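Long-range contact in TqaA (Penicillium aethiopicum, PDB 5DLK), which is a fungal nonribosomal peptide synthetase whose terminal condensation-like domain, the piece crystallised here, probably cyclises and releases the finished peptide: residues Phe269-Pro275 and His429-Val435. Numbering follows the deposited sequence.
Sequences FKGIVPP and HADRLEV
K270 and I272 pair antiparallel with V435 and L433, joining outermost strand 265-272 to strand 433-440 in the mixed sheet of this condensation-type domain. Both are hydrogen-bonded pairs: K270 N gives to V435 O at 2.8 Å, and I272 N to L433 O at 3.0 Å, with the return bonds completing each ring. On the face turned to helix 446-465, I272 and L433 lie side by side, CG1 of I272 4.0 Å from CB of L433. The P275 ring crosses L433 at about a right angle, its CD 3.8 Å from L433 CB, and reaches on to helix 283-299. The P274 ring lies against the backbone of the turn before L433, CG 3.6 Å from R432 N. Across the other face, the E434 carboxylate meets F269 obliquely, OE2 3.5 Å from ring atom CD1, and OE2 also hydrogen-bonds to Q436 NE2. With CG anti to the backbone N (chi1 -168°), the extended E434 chain brings OE1 to R432. Losing this carboxylate to an alanine here is likely to free the guanidinium to turn over the H429 ring. In the D431-R432-E434 salt-bridge network, R432 NE meets E434 OE1 from above the carboxylate plane, whereas NH1 takes the syn lone pair of D431 OD1 at 3.0 Å.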
ATOM      1  N   PHE A 269       4.633 -18.915   1.734  1.00 22.21           N
ATOM      2  CA  PHE A 269       4.604 -18.493   3.140  1.00 22.37           C
ATOM      3  C   PHE A 269       5.513 -19.352   3.992  1.00 26.58           C
ATOM      4  O   PHE A 269       5.607 -20.558   3.779  1.00 22.68           O
ATOM      5  CB  PHE A 269       3.171 -18.577   3.705  1.00 24.16           C
ATOM      6  CG  PHE A 269       2.143 -17.837   2.895  1.00 27.20           C
ATOM      7  CD1 PHE A 269       1.925 -16.486   3.102  1.00 26.27           C
ATOM      8  CD2 PHE A 269       1.376 -18.492   1.939  1.00 31.29           C
ATOM      9  CE1 PHE A 269       0.968 -15.791   2.360  1.00 27.19           C
ATOM     10  CE2 PHE A 269       0.423 -17.802   1.198  1.00 27.52           C
ATOM     11  CZ  PHE A 269       0.222 -16.450   1.416  1.00 28.41           C
ATOM     12  N   LYS A 270       6.153 -18.737   4.980  1.00 19.55           N
ATOM     13  CA  LYS A 270       6.926 -19.477   5.981  1.00 20.74           C
ATOM     14  C   LYS A 270       6.752 -18.796   7.332  1.00 22.41           C
ATOM     15  O   LYS A 270       7.070 -17.618   7.492  1.00 21.91           O
ATOM     16  CB  LYS A 270       8.407 -19.555   5.593  1.00 21.25           C
ATOM     17  CG  LYS A 270       9.311 -20.327   6.575  1.00 27.04           C
ATOM     18  CD  LYS A 270       8.777 -21.727   6.820  1.00 29.41           C
ATOM     19  CE  LYS A 270       9.892 -22.727   7.133  1.00 39.44           C
ATOM     20  NZ  LYS A 270      10.440 -22.555   8.486  1.00 43.36           N
ATOM     21  N   GLY A 271       6.233 -19.525   8.315  1.00 20.12           N
ATOM     22  CA  GLY A 271       6.095 -18.949   9.642  1.00 20.78           C
ATOM     23  C   GLY A 271       7.213 -19.359  10.579  1.00 21.28           C
ATOM     24  O   GLY A 271       7.670 -20.508  10.554  1.00 20.41           O
ATOM     25  N   ILE A 272       7.660 -18.422  11.408  1.00 16.91           N
ATOM     26  CA  ILE A 272       8.664 -18.711  12.429  1.00 18.61           C
ATOM     27  C   ILE A 272       8.204 -18.204  13.772  1.00 16.75           C
ATOM     28  O   ILE A 272       7.304 -17.384  13.840  1.00 18.47           O
ATOM     29  CB  ILE A 272      10.038 -18.072  12.109  1.00 20.40           C
ATOM     30  CG1 ILE A 272       9.902 -16.552  11.953  1.00 18.26           C
ATOM     31  CG2 ILE A 272      10.604 -18.665  10.850  1.00 20.91           C
ATOM     32  CD1 ILE A 272      11.278 -15.847  11.807  1.00 20.83           C
ATOM     33  N   VAL A 273       8.816 -18.722  14.840  1.00 17.61           N
ATOM     34  CA  VAL A 273       8.608 -18.197  16.176  1.00 16.92           C
ATOM     35  C   VAL A 273       8.866 -16.692  16.160  1.00 20.69           C
ATOM     36  O   VAL A 273       9.856 -16.275  15.566  1.00 22.54           O
ATOM     37  CB  VAL A 273       9.543 -18.865  17.176  1.00 22.42           C
ATOM     38  CG1 VAL A 273       9.368 -18.247  18.556  1.00 24.62           C
ATOM     39  CG2 VAL A 273       9.291 -20.379  17.177  1.00 21.86           C
ATOM     40  N   PRO A 274       7.969 -15.886  16.767  1.00 22.25           N
ATOM     41  CA  PRO A 274       8.160 -14.427  16.749  1.00 20.58           C
ATOM     42  C   PRO A 274       9.518 -14.074  17.330  1.00 27.04           C
ATOM     43  O   PRO A 274       9.838 -14.478  18.455  1.00 23.41           O
ATOM     44  CB  PRO A 274       7.020 -13.909  17.619  1.00 25.31           C
ATOM     45  CG  PRO A 274       5.914 -14.915  17.372  1.00 24.01           C
ATOM     46  CD  PRO A 274       6.649 -16.254  17.316  1.00 25.30           C
ATOM     47  N   PRO A 275      10.345 -13.380  16.539  1.00 22.97           N
ATOM     48  CA  PRO A 275      11.713 -13.131  16.991  1.00 23.87           C
ATOM     49  C   PRO A 275      11.770 -12.268  18.236  1.00 22.68           C
ATOM     50  O   PRO A 275      10.931 -11.390  18.440  1.00 23.53           O
ATOM     51  CB  PRO A 275      12.353 -12.405  15.802  1.00 26.83           C
ATOM     52  CG  PRO A 275      11.519 -12.775  14.631  1.00 22.64           C
ATOM     53  CD  PRO A 275      10.128 -12.964  15.144  1.00 20.28           C
ATOM     54  N   HIS A 429       2.371 -11.593  13.529  1.00 30.39           N
ATOM     55  CA  HIS A 429       1.256 -12.104  14.323  1.00 30.17           C
ATOM     56  C   HIS A 429       1.703 -12.490  15.727  1.00 32.82           C
ATOM     57  O   HIS A 429       2.898 -12.570  16.018  1.00 33.97           O
ATOM     58  CB  HIS A 429       0.618 -13.304  13.635  1.00 29.09           C
ATOM     59  CG  HIS A 429       0.031 -12.980  12.301  1.00 37.68           C
ATOM     60  ND1 HIS A 429      -1.198 -12.368  12.159  1.00 39.70           N
ATOM     61  CD2 HIS A 429       0.514 -13.150  11.050  1.00 32.41           C
ATOM     62  CE1 HIS A 429      -1.453 -12.192  10.874  1.00 37.36           C
ATOM     63  NE2 HIS A 429      -0.427 -12.653  10.180  1.00 35.96           N
ATOM     64  N   ALA A 430       0.732 -12.742  16.593  1.00 35.06           N
ATOM     65  CA  ALA A 430       1.026 -13.069  17.982  1.00 35.39           C
ATOM     66  C   ALA A 430       1.726 -14.424  18.106  1.00 31.21           C
ATOM     67  O   ALA A 430       2.606 -14.587  18.949  1.00 36.74           O
ATOM     68  CB  ALA A 430      -0.254 -13.048  18.815  1.00 40.24           C
ATOM     69  N   ASP A 431       1.350 -15.384  17.265  1.00 30.62           N
ATOM     70  CA  ASP A 431       1.908 -16.733  17.379  1.00 35.49           C
ATOM     71  C   ASP A 431       2.982 -17.044  16.333  1.00 34.00           C
ATOM     72  O   ASP A 431       3.607 -18.095  16.385  1.00 26.87           O
ATOM     73  CB  ASP A 431       0.798 -17.779  17.278  1.00 36.81           C
ATOM     74  CG  ASP A 431       0.303 -17.971  15.852  1.00 42.49           C
ATOM     75  OD1 ASP A 431       0.142 -16.959  15.137  1.00 41.85           O
ATOM     76  OD2 ASP A 431       0.084 -19.134  15.443  1.00 50.67           O
ATOM     77  N   ARG A 432       3.185 -16.144  15.373  1.00 30.45           N
ATOM     78  CA  ARG A 432       4.205 -16.367  14.352  1.00 22.45           C
ATOM     79  C   ARG A 432       4.577 -15.048  13.670  1.00 22.27           C
ATOM     80  O   ARG A 432       3.754 -14.127  13.592  1.00 22.33           O
ATOM     81  CB  ARG A 432       3.714 -17.366  13.304  1.00 25.97           C
ATOM     82  CG  ARG A 432       2.615 -16.789  12.392  1.00 26.82           C
ATOM     83  CD  ARG A 432       1.841 -17.854  11.653  1.00 36.92           C
ATOM     84  NE  ARG A 432       0.930 -17.275  10.663  1.00 38.63           N
ATOM     85  CZ  ARG A 432      -0.227 -16.683  10.959  1.00 40.26           C
ATOM     86  NH1 ARG A 432      -0.622 -16.581  12.225  1.00 43.00           N
ATOM     87  NH2 ARG A 432      -0.992 -16.192   9.987  1.00 40.27           N
ATOM     88  N   LEU A 433       5.825 -14.948  13.218  1.00 21.39           N
ATOM     89  CA  LEU A 433       6.173 -13.946  12.204  1.00 19.44           C
ATOM     90  C   LEU A 433       6.076 -14.675  10.883  1.00 19.25           C
ATOM     91  O   LEU A 433       6.732 -15.695  10.679  1.00 19.30           O
ATOM     92  CB  LEU A 433       7.578 -13.360  12.421  1.00 18.75           C
ATOM     93  CG  LEU A 433       8.035 -12.364  11.338  1.00 20.56           C
ATOM     94  CD1 LEU A 433       7.349 -11.026  11.512  1.00 22.40           C
ATOM     95  CD2 LEU A 433       9.553 -12.180  11.340  1.00 20.30           C
ATOM     96  N   GLU A 434       5.225 -14.191   9.989  1.00 19.01           N
ATOM     97  CA  GLU A 434       5.045 -14.874   8.716  1.00 16.73           C
ATOM     98  C   GLU A 434       5.814 -14.177   7.606  1.00 17.23           C
ATOM     99  O   GLU A 434       5.575 -13.005   7.333  1.00 19.81           O
ATOM    100  CB  GLU A 434       3.565 -14.949   8.365  1.00 20.82           C
ATOM    101  CG  GLU A 434       3.285 -15.884   7.225  1.00 25.99           C
ATOM    102  CD  GLU A 434       1.802 -16.133   7.069  1.00 28.57           C
ATOM    103  OE1 GLU A 434       1.284 -17.061   7.727  1.00 34.45           O
ATOM    104  OE2 GLU A 434       1.166 -15.377   6.319  1.00 29.37           O
ATOM    105  N   VAL A 435       6.759 -14.890   7.005  1.00 18.02           N
ATOM    106  CA  VAL A 435       7.499 -14.383   5.866  1.00 19.08           C
ATOM    107  C   VAL A 435       6.736 -14.802   4.613  1.00 20.76           C
ATOM    108  O   VAL A 435       6.457 -15.986   4.410  1.00 24.08           O
ATOM    109  CB  VAL A 435       8.960 -14.915   5.860  1.00 20.81           C
ATOM    110  CG1 VAL A 435       9.713 -14.486   4.603  1.00 19.41           C
ATOM    111  CG2 VAL A 435       9.698 -14.494   7.146  1.00 20.57           C
TER